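Local coordinates for Non-structural protein 2 (Human rotavirus C, PDB 2GU0) that probably supports viral genome replication, packaging and the formation of viral factories, binding single-stranded RNA, unwinding helices and hydrolysing nucleoside triphosphates as a homooctamer, at residues A215-H218 and H222-L225; S229-H234 and F261-W266; E236-K241 and T268-L273; M180-K185 and N211-I216; N144-T149 and N189-I194. One frame throughout, in Å; residues are numbered along the deposited sequence.

In the fold
From the N terminus, 144-149 opens contact 5, and 180-185 opens contact 4 before 189-194 closes contact 5, so these two cross; Glu147 and Lys185 also join them by a salt bridge. Contact 4 closes on 211-216, whose Ala215 and Ile216 begin contact 1. That contact shuts a tight hairpin at 222-225. Next come 229-234, where helix 231-243 begins, and 236-241 further along it, met in turn by 261-266 and 268-273, so contacts 2 and 3 cross as well. Contact 5 ties two loops at one end of the central sheet, contacts 1 and 4 span three of its strands, and contacts 2 and 3 pair two helices, with contact 2 packed on strand 213-216.

Contact 1. Residues A215-H218 and H222-L225; sequences AISH and HWRL
The Trp223 indole takes Ile216 O at its edge, near the ring plane, while Ser217 CB approaches obliquely, 3.5 Å from Trp223 CD1. Its ring position follows from a first torsion of -51°, which sets CG anti to the carbonyl carbon and carries the indole along Ile216 and Ser217; outside the hairpin it makes an edge-to-face pair with Phe261. The His218 imidazole has Arg224 NE near its plane at the edge, NE2 to NE being 4.4 Å, whereas His218 NE2 stands oblique to the guanidinium.

Between these groups the backbones form an antiparallel beta hairpin, strand 213-216 against strand 222-227. Ile216 and Arg224 are the hydrogen-bonded pair: Ile216 N donates to Arg224 O at 3.0 Å with a nearly straight N-H...O angle of 171°, and Arg224 N returns a bond to Ile216 O at 3.1 Å. Ala215 and Leu225 are the adjacent non-hydrogen-bonded pair, CA to CA 4.3 Å, and on their face of the sheet Ala215 CB meets Leu225 CD2 at 3.7 Å. Ile216 and Arg224 project from the other face, where Leu231 and His234 of helix 231-243 cover Ile216.

The turn thus brings His218 and Arg224, both predicted ATP-binding residues, beside His222, the predicted active-site histidine of NTPase and RTPase activity; His218 NE2 and His222 NE2 are 6.0 Å apart. Arg224 NH1 is held by a salt bridge to Glu183. A cluster of nitrogen-rich side chains like this is consistent with a pocket made for a triphosphate.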
# COMPACT_ATOMS: atom_id res chain seq x y z
N ALA A 215 43.20 -9.97 -17.24
CA ALA A 215 42.40 -10.75 -18.17
C ALA A 215 43.06 -12.10 -18.36
O ALA A 215 44.18 -12.17 -18.86
CB ALA A 215 42.30 -10.02 -19.48
N ILE A 216 42.36 -13.15 -17.96
CA ILE A 216 42.88 -14.51 -18.08
C ILE A 216 42.03 -15.37 -19.02
O ILE A 216 41.00 -14.93 -19.52
CB ILE A 216 42.94 -15.22 -16.71
CG1 ILE A 216 41.53 -15.36 -16.14
CG2 ILE A 216 43.81 -14.43 -15.75
CD1 ILE A 216 41.49 -16.02 -14.78
N SER A 217 42.49 -16.59 -19.27
CA SER A 217 41.76 -17.52 -20.11
C SER A 217 41.88 -18.92 -19.55
O SER A 217 42.97 -19.35 -19.18
CB SER A 217 42.29 -17.53 -21.53
OG SER A 217 41.69 -18.60 -22.25
N HIS A 218 40.75 -19.61 -19.47
CA HIS A 218 40.72 -20.98 -18.97
C HIS A 218 40.95 -21.93 -20.14
O HIS A 218 40.64 -23.11 -20.06
CB HIS A 218 39.38 -21.28 -18.31
CG HIS A 218 39.04 -20.38 -17.16
ND1 HIS A 218 39.88 -20.21 -16.08
CD2 HIS A 218 37.93 -19.64 -16.90
CE1 HIS A 218 39.30 -19.40 -15.20
NE2 HIS A 218 38.12 -19.04 -15.68
N HIS A 222 37.62 -16.85 -24.84
CA HIS A 222 36.87 -15.81 -24.14
C HIS A 222 37.68 -15.57 -22.87
O HIS A 222 38.43 -16.44 -22.43
CB HIS A 222 35.41 -16.24 -23.86
CG HIS A 222 35.24 -17.17 -22.70
ND1 HIS A 222 34.88 -18.49 -22.86
CD2 HIS A 222 35.31 -16.96 -21.36
CE1 HIS A 222 34.73 -19.05 -21.67
NE2 HIS A 222 34.99 -18.14 -20.75
N TRP A 223 37.54 -14.39 -22.28
CA TRP A 223 38.36 -14.06 -21.12
C TRP A 223 37.64 -13.49 -19.91
O TRP A 223 36.59 -12.85 -20.03
CB TRP A 223 39.47 -13.11 -21.57
CG TRP A 223 40.20 -13.64 -22.74
CD1 TRP A 223 41.32 -14.41 -22.72
CD2 TRP A 223 39.81 -13.54 -24.11
NE1 TRP A 223 41.64 -14.81 -23.99
CE2 TRP A 223 40.73 -14.29 -24.87
CE3 TRP A 223 38.75 -12.90 -24.78
CZ2 TRP A 223 40.63 -14.43 -26.26
CZ3 TRP A 223 38.65 -13.03 -26.16
CH2 TRP A 223 39.59 -13.80 -26.89
N ARG A 224 38.22 -13.71 -18.74
CA ARG A 224 37.64 -13.21 -17.51
C ARG A 224 38.58 -12.21 -16.82
O ARG A 224 39.74 -12.50 -16.58
CB ARG A 224 37.32 -14.39 -16.57
CG ARG A 224 36.43 -14.01 -15.39
CD ARG A 224 35.88 -15.23 -14.66
NE ARG A 224 34.92 -15.96 -15.48
CZ ARG A 224 33.65 -16.19 -15.13
NH1 ARG A 224 33.18 -15.74 -13.97
NH2 ARG A 224 32.86 -16.89 -15.95
N LEU A 225 38.06 -11.01 -16.55
CA LEU A 225 38.82 -9.98 -15.85
C LEU A 225 38.64 -10.29 -14.37
O LEU A 225 37.52 -10.21 -13.86
CB LEU A 225 38.25 -8.59 -16.16
CG LEU A 225 38.57 -8.04 -17.55
CD1 LEU A 225 37.78 -6.79 -17.81
CD2 LEU A 225 40.05 -7.76 -17.67

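Contact 2. Residues S229-H234 and F261-W266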
# COMPACT_ATOMS: atom_id res chain seq x y z
N SER A 229 44.05 -9.91 -6.58
CA SER A 229 43.96 -10.68 -5.34
C SER A 229 43.16 -11.95 -5.57
O SER A 229 42.51 -12.44 -4.66
CB SER A 229 43.29 -9.84 -4.25
OG SER A 229 41.92 -9.62 -4.56
N GLN A 230 43.19 -12.47 -6.78
CA GLN A 230 42.45 -13.69 -7.10
C GLN A 230 43.20 -14.45 -8.16
O GLN A 230 42.95 -15.63 -8.39
CB GLN A 230 41.07 -13.35 -7.66
CG GLN A 230 40.15 -12.62 -6.71
CD GLN A 230 39.79 -13.46 -5.52
OE1 GLN A 230 39.36 -14.62 -5.66
NE2 GLN A 230 39.94 -12.89 -4.33
N LEU A 231 44.12 -13.76 -8.82
CA LEU A 231 44.93 -14.34 -9.87
C LEU A 231 45.46 -15.73 -9.48
O LEU A 231 45.41 -16.65 -10.30
CB LEU A 231 46.07 -13.38 -10.22
CG LEU A 231 46.73 -13.52 -11.59
CD1 LEU A 231 45.69 -13.79 -12.67
CD2 LEU A 231 47.50 -12.25 -11.90
N MET A 232 45.94 -15.89 -8.25
CA MET A 232 46.44 -17.18 -7.79
C MET A 232 45.36 -18.26 -7.93
O MET A 232 45.51 -19.21 -8.69
CB MET A 232 46.88 -17.11 -6.32
CG MET A 232 48.30 -16.61 -6.11
SD MET A 232 49.55 -17.71 -6.81
CE MET A 232 49.54 -18.98 -5.56
N SER A 233 44.27 -18.09 -7.18
CA SER A 233 43.15 -19.02 -7.19
C SER A 233 42.83 -19.59 -8.57
O SER A 233 42.80 -20.80 -8.75
CB SER A 233 41.91 -18.33 -6.65
OG SER A 233 42.18 -17.80 -5.37
N HIS A 234 42.58 -18.70 -9.52
CA HIS A 234 42.27 -19.12 -10.87
C HIS A 234 43.45 -19.87 -11.45
O HIS A 234 43.30 -20.74 -12.31
CB HIS A 234 41.96 -17.90 -11.73
CG HIS A 234 40.69 -17.21 -11.35
ND1 HIS A 234 39.46 -17.62 -11.80
CD2 HIS A 234 40.46 -16.17 -10.52
CE1 HIS A 234 38.52 -16.85 -11.27
NE2 HIS A 234 39.10 -15.97 -10.48
N PHE A 261 46.26 -8.69 -24.93
CA PHE A 261 45.79 -8.18 -23.66
C PHE A 261 45.79 -9.15 -22.50
O PHE A 261 45.54 -8.76 -21.36
CB PHE A 261 44.39 -7.58 -23.83
CG PHE A 261 43.34 -8.59 -24.21
CD1 PHE A 261 42.68 -9.33 -23.23
CD2 PHE A 261 43.05 -8.84 -25.55
CE1 PHE A 261 41.75 -10.29 -23.57
CE2 PHE A 261 42.11 -9.80 -25.91
CZ PHE A 261 41.46 -10.53 -24.92
N VAL A 262 46.08 -10.42 -22.77
CA VAL A 262 46.10 -11.41 -21.69
C VAL A 262 47.24 -11.11 -20.73
O VAL A 262 48.36 -10.84 -21.15
CB VAL A 262 46.24 -12.83 -22.23
CG1 VAL A 262 46.41 -13.81 -21.08
CG2 VAL A 262 45.02 -13.19 -23.05
N HIS A 263 46.93 -11.16 -19.44
CA HIS A 263 47.91 -10.89 -18.40
C HIS A 263 49.19 -11.72 -18.55
O HIS A 263 49.17 -12.95 -18.36
CB HIS A 263 47.28 -11.16 -17.04
CG HIS A 263 48.20 -10.91 -15.89
ND1 HIS A 263 49.36 -11.62 -15.71
CD2 HIS A 263 48.15 -10.01 -14.89
CE1 HIS A 263 49.98 -11.17 -14.63
NE2 HIS A 263 49.27 -10.19 -14.12
N PRO A 264 50.32 -11.06 -18.86
CA PRO A 264 51.64 -11.68 -19.06
C PRO A 264 52.01 -12.76 -18.05
O PRO A 264 52.42 -13.86 -18.42
CB PRO A 264 52.59 -10.49 -19.02
CG PRO A 264 51.76 -9.39 -19.59
CD PRO A 264 50.44 -9.59 -18.86
N GLY A 265 51.86 -12.43 -16.77
CA GLY A 265 52.18 -13.38 -15.73
C GLY A 265 51.45 -14.68 -15.97
O GLY A 265 52.04 -15.76 -15.95
N TRP A 266 50.15 -14.56 -16.23
CA TRP A 266 49.30 -15.71 -16.50
C TRP A 266 49.80 -16.42 -17.74
O TRP A 266 50.03 -17.62 -17.73
CB TRP A 266 47.86 -15.23 -16.70
CG TRP A 266 46.83 -16.33 -16.93
CD1 TRP A 266 46.40 -16.81 -18.13
CD2 TRP A 266 46.12 -17.05 -15.92
NE1 TRP A 266 45.47 -17.79 -17.93
CE2 TRP A 266 45.27 -17.96 -16.59
CE3 TRP A 266 46.12 -17.02 -14.52
CZ2 TRP A 266 44.43 -18.84 -15.90
CZ3 TRP A 266 45.28 -17.89 -13.84
CH2 TRP A 266 44.45 -18.79 -14.53
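Leu231 reaches across to His263 and Trp266, so that the N-terminal turn of helix 231-243 packs on the His263-capped N terminus of helix 264-275. No hydrogen bond joins the two segments; between them the contact is van der Waals and CH-pi packing, with the nearest CA atoms, of Leu231 and Trp266, 8.1 Å apart.

The CH-pi contact comes first. Leu231 CD2 lies over one face of the His263 imidazole, 3.8 Å from its centroid and 23° off the normal, displaced toward the ring's rim. Apolar packing is carried by the other branch: Leu231 CD1 approaches Trp266 CE3 at 3.7 Å, obliquely to the indole. With CG anti to its backbone N (chi1 -159°), Leu231 can straddle both aromatic residues.

The carbonyl of His234 lies at the indole edge, near its plane, with His234 O 3.2 Å from Trp266 CH2; His234 CB, 3.9 Å from the same CH2, stands out of that plane. Ile216 of the strand 213-216 touches Leu231, His234 and Trp266, so both helices rest on the edge strand of the sheet, and Ile307 of a neighbouring subunit packs on Leu231 and His263.

The polar interaction is internal to the second segment: His263 ND1 caps the helix by accepting from Trp266 N at 3.1 Å, the donor lying 24° out of the imidazole plane.

Contact 3. Residues E236-K241 and T268-L273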
# COMPACT_ATOMS: atom_id res chain seq x y z
N GLU A 236 45.51 -21.76 -9.65
CA GLU A 236 45.50 -23.07 -9.02
C GLU A 236 44.45 -23.97 -9.67
O GLU A 236 44.73 -25.12 -10.02
CB GLU A 236 45.23 -22.95 -7.53
CG GLU A 236 46.09 -21.91 -6.85
CD GLU A 236 46.17 -22.11 -5.35
OE1 GLU A 236 45.13 -22.41 -4.73
OE2 GLU A 236 47.28 -21.95 -4.79
N ARG A 237 43.24 -23.44 -9.82
CA ARG A 237 42.14 -24.18 -10.44
C ARG A 237 42.58 -24.75 -11.78
O ARG A 237 42.43 -25.94 -12.03
CB ARG A 237 40.94 -23.27 -10.70
CG ARG A 237 40.05 -22.95 -9.52
CD ARG A 237 38.96 -22.00 -10.00
NE ARG A 237 37.87 -21.83 -9.05
CZ ARG A 237 36.75 -21.16 -9.34
NH1 ARG A 237 36.60 -20.60 -10.53
NH2 ARG A 237 35.79 -21.04 -8.43
N LEU A 238 43.11 -23.89 -12.64
CA LEU A 238 43.54 -24.32 -13.96
C LEU A 238 44.60 -25.40 -13.84
O LEU A 238 44.76 -26.22 -14.73
CB LEU A 238 44.09 -23.14 -14.76
CG LEU A 238 44.42 -23.43 -16.23
CD1 LEU A 238 43.19 -24.01 -16.93
CD2 LEU A 238 44.88 -22.17 -16.93
N ASP A 239 45.33 -25.38 -12.73
CA ASP A 239 46.38 -26.37 -12.48
C ASP A 239 45.77 -27.72 -12.15
O ASP A 239 46.08 -28.72 -12.80
CB ASP A 239 47.27 -25.91 -11.33
CG ASP A 239 48.38 -26.90 -11.02
OD1 ASP A 239 48.08 -27.98 -10.47
OD2 ASP A 239 49.55 -26.60 -11.35
N ARG A 240 44.90 -27.75 -11.14
CA ARG A 240 44.23 -28.98 -10.74
C ARG A 240 43.55 -29.58 -11.97
O ARG A 240 43.39 -30.79 -12.07
CB ARG A 240 43.19 -28.68 -9.67
CG ARG A 240 43.75 -28.03 -8.42
CD ARG A 240 42.67 -27.73 -7.38
NE ARG A 240 43.15 -26.77 -6.39
CZ ARG A 240 44.07 -27.02 -5.46
NH1 ARG A 240 44.61 -28.23 -5.36
NH2 ARG A 240 44.46 -26.06 -4.64
N LYS A 241 43.16 -28.72 -12.91
CA LYS A 241 42.51 -29.15 -14.14
C LYS A 241 43.55 -29.81 -15.05
O LYS A 241 43.27 -30.81 -15.71
CB LYS A 241 41.88 -27.95 -14.85
CG LYS A 241 41.11 -28.27 -16.12
CD LYS A 241 39.72 -28.82 -15.83
CE LYS A 241 38.89 -28.88 -17.11
NZ LYS A 241 37.48 -29.33 -16.88
N THR A 268 52.62 -16.86 -19.25
CA THR A 268 53.77 -17.76 -19.06
C THR A 268 53.58 -18.80 -17.96
O THR A 268 53.98 -19.95 -18.12
CB THR A 268 55.07 -16.97 -18.73
OG1 THR A 268 54.89 -16.22 -17.53
CG2 THR A 268 55.44 -16.03 -19.87
N CYS A 269 52.99 -18.39 -16.84
CA CYS A 269 52.76 -19.32 -15.74
C CYS A 269 52.00 -20.53 -16.26
O CYS A 269 52.32 -21.67 -15.93
CB CYS A 269 51.96 -18.65 -14.63
SG CYS A 269 51.34 -19.81 -13.38
N ILE A 270 50.98 -20.28 -17.07
CA ILE A 270 50.17 -21.35 -17.64
C ILE A 270 50.97 -22.05 -18.73
O ILE A 270 50.64 -23.15 -19.14
CB ILE A 270 48.82 -20.80 -18.20
CG1 ILE A 270 47.96 -20.29 -17.05
CG2 ILE A 270 48.06 -21.88 -18.95
CD1 ILE A 270 47.78 -21.29 -15.93
N GLY A 271 52.02 -21.39 -19.20
CA GLY A 271 52.85 -21.99 -20.22
C GLY A 271 53.73 -23.01 -19.51
O GLY A 271 53.90 -24.14 -19.98
N GLN A 272 54.27 -22.60 -18.37
CA GLN A 272 55.14 -23.45 -17.57
C GLN A 272 54.42 -24.71 -17.09
O GLN A 272 55.02 -25.78 -17.02
CB GLN A 272 55.69 -22.68 -16.37
CG GLN A 272 56.46 -21.42 -16.73
CD GLN A 272 57.39 -20.96 -15.62
OE1 GLN A 272 56.98 -20.81 -14.47
NE2 GLN A 272 58.64 -20.72 -15.97
N LEU A 273 53.15 -24.58 -16.74
CA LEU A 273 52.38 -25.73 -16.27
C LEU A 273 52.15 -26.75 -17.38
O LEU A 273 52.16 -27.97 -17.13
CB LEU A 273 51.05 -25.27 -15.68
CG LEU A 273 51.14 -24.46 -14.39
CD1 LEU A 273 49.76 -24.04 -13.94
CD2 LEU A 273 51.80 -25.30 -13.31
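Leu238 and Ile270, with Asp239 and Leu273, are the two side-chain pairs through which helix 231-243 packs on helix 264-275, about two helical turns beyond their starts. The nearest CA atoms, of Asp239 and Leu273, are 7.1 Å apart, and only 171 Å² is buried.

The apolar pair is Leu238 with Ile270, whose side chains are roughly perpendicular. Leu238 CD2 does the touching, lying 3.6 Å from Ile270 CG1 and 3.8 Å from Ile270 CG2; its chi1 of -173° puts CG anti to the backbone N and directs the isobutyl group at the facing helix. Tyr254 touches both residues from a loop.

A carboxylate against methyl groups makes the second pair. Asp239 OD2 stands 3.3 Å from Leu273 CD2 and 3.6 Å from Leu273 CD1, the two side chains again nearly square to each other, while Phe279 of the short helix 279-282 packs on the same aspartate.

Chemically, then, the interface is dispersive at Leu238 and mixed at Asp239. A carboxylate beside leucine methyls would tend to be held less readily as an anion, an effect that the long, weak ion pair of Asp239 OD1 with Lys243 NZ may partly offset.

Contact 4. Residues M180-K185 and N211-I216; sequences MADEYK and NKFAAI
Tyr184 and Phe213 sit on strands 182-188 and 213-216, which run the same way but have their CA atoms 9.2 Å apart for this pair, because strand 222-227 lies between them and bonds to both. The strands share no backbone pairing; instead Phe213 reaches Tyr184, the Asp182 carboxylate and Asp182 O. The two rings form an offset edge-to-face pair: the edge of Tyr184 is turned toward the face of Phe213, with centroids 5.4 Å apart and planes at 83°. Its closest atoms are Tyr184 CE1 and Phe213 CZ at 3.6 Å. In Phe213 a chi1 of -51°, CG anti to the carbonyl carbon, sends the ring across the intervening strand.

This bridging spans the antiparallel five-stranded sheet of the C-terminal region, which belongs to the HIT clan, at the end where 213-216 is outermost. Leu227 of the middle strand touches both Phe213 and Asp182.

From the side, Asp182 OD1 meets the rim of the Phe213 ring, near the ring plane, at 3.1 Å from CZ and 3.2 Å from CE2, with the carboxylate turned 42° from the ring. An anionic oxygen beside ring C-H groups would probably be mildly attractive. Tyr184 also makes an edge-to-face pair with Phe210.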
# COMPACT_ATOMS: atom_id res chain seq x y z
N MET A 180 29.93 -13.13 -4.38
CA MET A 180 30.47 -11.78 -4.37
C MET A 180 31.56 -11.47 -5.40
O MET A 180 31.77 -10.31 -5.73
CB MET A 180 30.99 -11.46 -2.97
CG MET A 180 30.00 -11.83 -1.89
SD MET A 180 28.36 -11.28 -2.35
CE MET A 180 28.52 -9.46 -2.17
N ALA A 181 32.24 -12.49 -5.89
CA ALA A 181 33.29 -12.27 -6.89
C ALA A 181 33.00 -11.06 -7.78
O ALA A 181 31.88 -10.87 -8.27
CB ALA A 181 33.46 -13.53 -7.74
N ASP A 182 34.03 -10.23 -7.99
CA ASP A 182 33.96 -9.02 -8.80
C ASP A 182 34.61 -9.38 -10.14
O ASP A 182 35.84 -9.35 -10.27
CB ASP A 182 34.75 -7.91 -8.08
CG ASP A 182 34.58 -6.53 -8.72
OD1 ASP A 182 35.01 -6.32 -9.87
OD2 ASP A 182 34.00 -5.65 -8.05
N GLU A 183 33.81 -9.72 -11.14
CA GLU A 183 34.37 -10.10 -12.42
C GLU A 183 33.66 -9.48 -13.62
O GLU A 183 32.55 -8.98 -13.50
CB GLU A 183 34.32 -11.61 -12.59
CG GLU A 183 34.82 -12.40 -11.40
CD GLU A 183 34.65 -13.90 -11.61
OE1 GLU A 183 33.50 -14.34 -11.69
OE2 GLU A 183 35.66 -14.63 -11.70
N TYR A 184 34.32 -9.54 -14.77
CA TYR A 184 33.77 -9.07 -16.04
C TYR A 184 34.19 -10.11 -17.05
O TYR A 184 35.10 -10.91 -16.79
CB TYR A 184 34.34 -7.71 -16.45
CG TYR A 184 34.06 -6.60 -15.48
CD1 TYR A 184 34.78 -6.50 -14.30
CD2 TYR A 184 33.08 -5.65 -15.75
CE1 TYR A 184 34.55 -5.47 -13.40
CE2 TYR A 184 32.84 -4.61 -14.86
CZ TYR A 184 33.58 -4.53 -13.69
OH TYR A 184 33.38 -3.52 -12.79
N LYS A 185 33.56 -10.12 -18.22
CA LYS A 185 33.92 -11.09 -19.24
C LYS A 185 34.15 -10.43 -20.60
O LYS A 185 33.36 -9.62 -21.06
CB LYS A 185 32.85 -12.17 -19.36
CG LYS A 185 33.26 -13.32 -20.28
CD LYS A 185 32.18 -14.39 -20.44
CE LYS A 185 32.01 -15.21 -19.18
NZ LYS A 185 31.05 -16.33 -19.40
N ASN A 211 42.35 -1.42 -14.05
CA ASN A 211 43.72 -1.61 -13.58
C ASN A 211 43.86 -2.64 -12.47
O ASN A 211 44.90 -3.26 -12.33
CB ASN A 211 44.35 -0.27 -13.16
CG ASN A 211 44.03 0.12 -11.73
OD1 ASN A 211 42.91 0.54 -11.42
ND2 ASN A 211 45.02 -0.02 -10.85
N LYS A 212 42.80 -2.83 -11.68
CA LYS A 212 42.84 -3.80 -10.58
C LYS A 212 42.68 -5.24 -11.08
O LYS A 212 42.87 -6.20 -10.31
CB LYS A 212 41.72 -3.50 -9.58
CG LYS A 212 41.95 -2.31 -8.67
CD LYS A 212 40.78 -2.15 -7.72
CE LYS A 212 41.05 -1.11 -6.63
NZ LYS A 212 39.86 -0.87 -5.74
N PHE A 213 42.36 -5.40 -12.35
CA PHE A 213 42.13 -6.73 -12.92
C PHE A 213 43.18 -7.26 -13.89
O PHE A 213 44.02 -6.53 -14.39
CB PHE A 213 40.79 -6.76 -13.63
CG PHE A 213 39.65 -6.26 -12.81
CD1 PHE A 213 39.53 -4.92 -12.52
CD2 PHE A 213 38.69 -7.14 -12.35
CE1 PHE A 213 38.46 -4.46 -11.80
CE2 PHE A 213 37.61 -6.68 -11.62
CZ PHE A 213 37.50 -5.33 -11.35
N ALA A 214 43.08 -8.55 -14.14
CA ALA A 214 43.96 -9.24 -15.07
C ALA A 214 43.07 -10.11 -15.93
O ALA A 214 42.26 -10.89 -15.43
CB ALA A 214 44.96 -10.10 -14.31
N ALA A 215 43.20 -9.97 -17.24
CA ALA A 215 42.40 -10.75 -18.17
C ALA A 215 43.06 -12.10 -18.36
O ALA A 215 44.18 -12.17 -18.86
CB ALA A 215 42.30 -10.02 -19.48
N ILE A 216 42.36 -13.15 -17.96
CA ILE A 216 42.88 -14.51 -18.08
C ILE A 216 42.03 -15.37 -19.02
O ILE A 216 41.00 -14.93 -19.52
CB ILE A 216 42.94 -15.22 -16.71
CG1 ILE A 216 41.53 -15.36 -16.14
CG2 ILE A 216 43.81 -14.43 -15.75
CD1 ILE A 216 41.49 -16.02 -14.78

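Contact 5. Residues N144-T149 and N189-I194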
# COMPACT_ATOMS: atom_id res chain seq x y z
N ASN A 144 30.95 -27.96 -27.58
CA ASN A 144 32.29 -27.40 -27.65
C ASN A 144 32.34 -25.97 -28.14
O ASN A 144 33.32 -25.28 -27.90
CB ASN A 144 33.15 -28.24 -28.60
CG ASN A 144 32.64 -28.18 -30.04
OD1 ASN A 144 31.44 -28.26 -30.29
ND2 ASN A 144 33.57 -28.03 -30.99
N GLU A 145 31.30 -25.54 -28.85
CA GLU A 145 31.22 -24.19 -29.41
C GLU A 145 31.86 -23.07 -28.57
O GLU A 145 31.82 -23.09 -27.34
CB GLU A 145 29.75 -23.84 -29.68
CG GLU A 145 29.01 -24.92 -30.48
CD GLU A 145 27.55 -24.56 -30.79
OE1 GLU A 145 26.83 -25.41 -31.36
OE2 GLU A 145 27.13 -23.42 -30.46
N THR A 146 32.47 -22.10 -29.26
CA THR A 146 33.13 -20.97 -28.60
C THR A 146 32.12 -19.89 -28.16
O THR A 146 31.26 -19.50 -28.95
CB THR A 146 34.21 -20.33 -29.54
OG1 THR A 146 35.52 -20.79 -29.15
CG2 THR A 146 34.16 -18.81 -29.48
N GLU A 147 32.23 -19.42 -26.92
CA GLU A 147 31.30 -18.41 -26.40
C GLU A 147 31.56 -17.03 -26.99
O GLU A 147 32.24 -16.20 -26.38
CB GLU A 147 31.36 -18.33 -24.87
CG GLU A 147 30.15 -17.61 -24.27
CD GLU A 147 30.32 -17.20 -22.79
OE1 GLU A 147 30.81 -18.02 -21.98
OE2 GLU A 147 29.93 -16.05 -22.44
N THR A 148 31.03 -16.78 -28.18
CA THR A 148 31.20 -15.50 -28.82
C THR A 148 30.32 -14.49 -28.10
O THR A 148 29.66 -14.83 -27.13
CB THR A 148 30.83 -15.58 -30.31
OG1 THR A 148 29.46 -15.94 -30.44
CG2 THR A 148 31.68 -16.62 -31.00
N THR A 149 30.30 -13.24 -28.55
CA THR A 149 29.51 -12.23 -27.87
C THR A 149 28.00 -12.43 -27.86
O THR A 149 27.35 -12.15 -26.86
CB THR A 149 29.80 -10.83 -28.44
OG1 THR A 149 31.16 -10.48 -28.13
CG2 THR A 149 28.86 -9.79 -27.82
N ASN A 189 33.43 -10.68 -30.85
CA ASN A 189 32.14 -10.63 -31.52
C ASN A 189 32.07 -11.57 -32.72
O ASN A 189 30.98 -11.90 -33.18
CB ASN A 189 31.84 -9.19 -31.96
CG ASN A 189 32.02 -8.19 -30.83
OD1 ASN A 189 31.63 -8.44 -29.70
ND2 ASN A 189 32.61 -7.03 -31.15
N THR A 190 33.23 -11.99 -33.19
CA THR A 190 33.35 -12.88 -34.35
C THR A 190 34.65 -13.66 -34.28
O THR A 190 35.67 -13.15 -33.81
CB THR A 190 33.38 -12.06 -35.64
OG1 THR A 190 32.07 -11.56 -35.91
CG2 THR A 190 33.87 -12.89 -36.79
N LYS A 191 34.63 -14.90 -34.77
CA LYS A 191 35.82 -15.74 -34.75
C LYS A 191 36.85 -15.28 -35.78
O LYS A 191 37.75 -16.04 -36.15
CB LYS A 191 35.46 -17.20 -35.04
CG LYS A 191 34.72 -17.93 -33.92
CD LYS A 191 34.38 -19.36 -34.34
CE LYS A 191 33.75 -20.17 -33.21
NZ LYS A 191 33.54 -21.60 -33.59
N THR A 192 36.73 -14.03 -36.24
CA THR A 192 37.65 -13.49 -37.24
C THR A 192 38.99 -13.06 -36.63
O THR A 192 39.07 -12.72 -35.45
CB THR A 192 37.02 -12.27 -37.97
OG1 THR A 192 37.86 -11.88 -39.07
CG2 THR A 192 36.88 -11.08 -37.04
N ASP A 193 40.04 -13.08 -37.45
CA ASP A 193 41.37 -12.69 -37.00
C ASP A 193 41.34 -11.24 -36.54
O ASP A 193 40.87 -10.37 -37.26
CB ASP A 193 42.39 -12.82 -38.13
CG ASP A 193 42.24 -14.12 -38.90
OD1 ASP A 193 42.26 -15.20 -38.25
OD2 ASP A 193 42.11 -14.07 -40.14
N ILE A 194 41.84 -10.99 -35.34
CA ILE A 194 41.85 -9.65 -34.79
C ILE A 194 43.18 -8.94 -34.99
O ILE A 194 44.19 -9.34 -34.42
CB ILE A 194 41.50 -9.68 -33.29
CG1 ILE A 194 40.03 -10.07 -33.11
CG2 ILE A 194 41.75 -8.33 -32.66
CD1 ILE A 194 39.61 -10.19 -31.67
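Lys191, Asn189 and Thr149 carry most of this junction between two loops, one leading from helix 129-139 toward strand 157-160, the other from strand 182-188 toward helix 196-209. Neither segment has regular secondary structure, although Glu147 centres an inverse gamma turn between the threonines that face the other loop. Where they meet, the two chains run nearly opposite, at 154°.

Lys191 buries the most surface, through its aliphatic chain. Extended beyond CG, it runs antiparallel to the Thr146 side chain, and CE comes to 3.7 Å from Thr146 CB and 4.0 Å from Thr146 CG2. Further back along the lysine, CG is 4.4 Å from Thr148 CG2. Arg221 touches both Thr146 and Lys191, and the side chain of Thr146 lies about 6 Å from that of His222, the predicted active-site residue.

Asn189 and Thr149 are aligned flank to flank at the other end, with CA atoms 4.8 Å apart. Ile47 of a neighbouring subunit packs on this pair. Asn189 OD1 also bonds to Thr165 OG1, and Thr149 OG1 to Thr187 OG1. Between them, Thr149 OG1 donates to Asn189 OD1 at 2.6 Å, with a C=O...donor angle of 141° and the hydroxyl tilted 17° from the carbonyl plane.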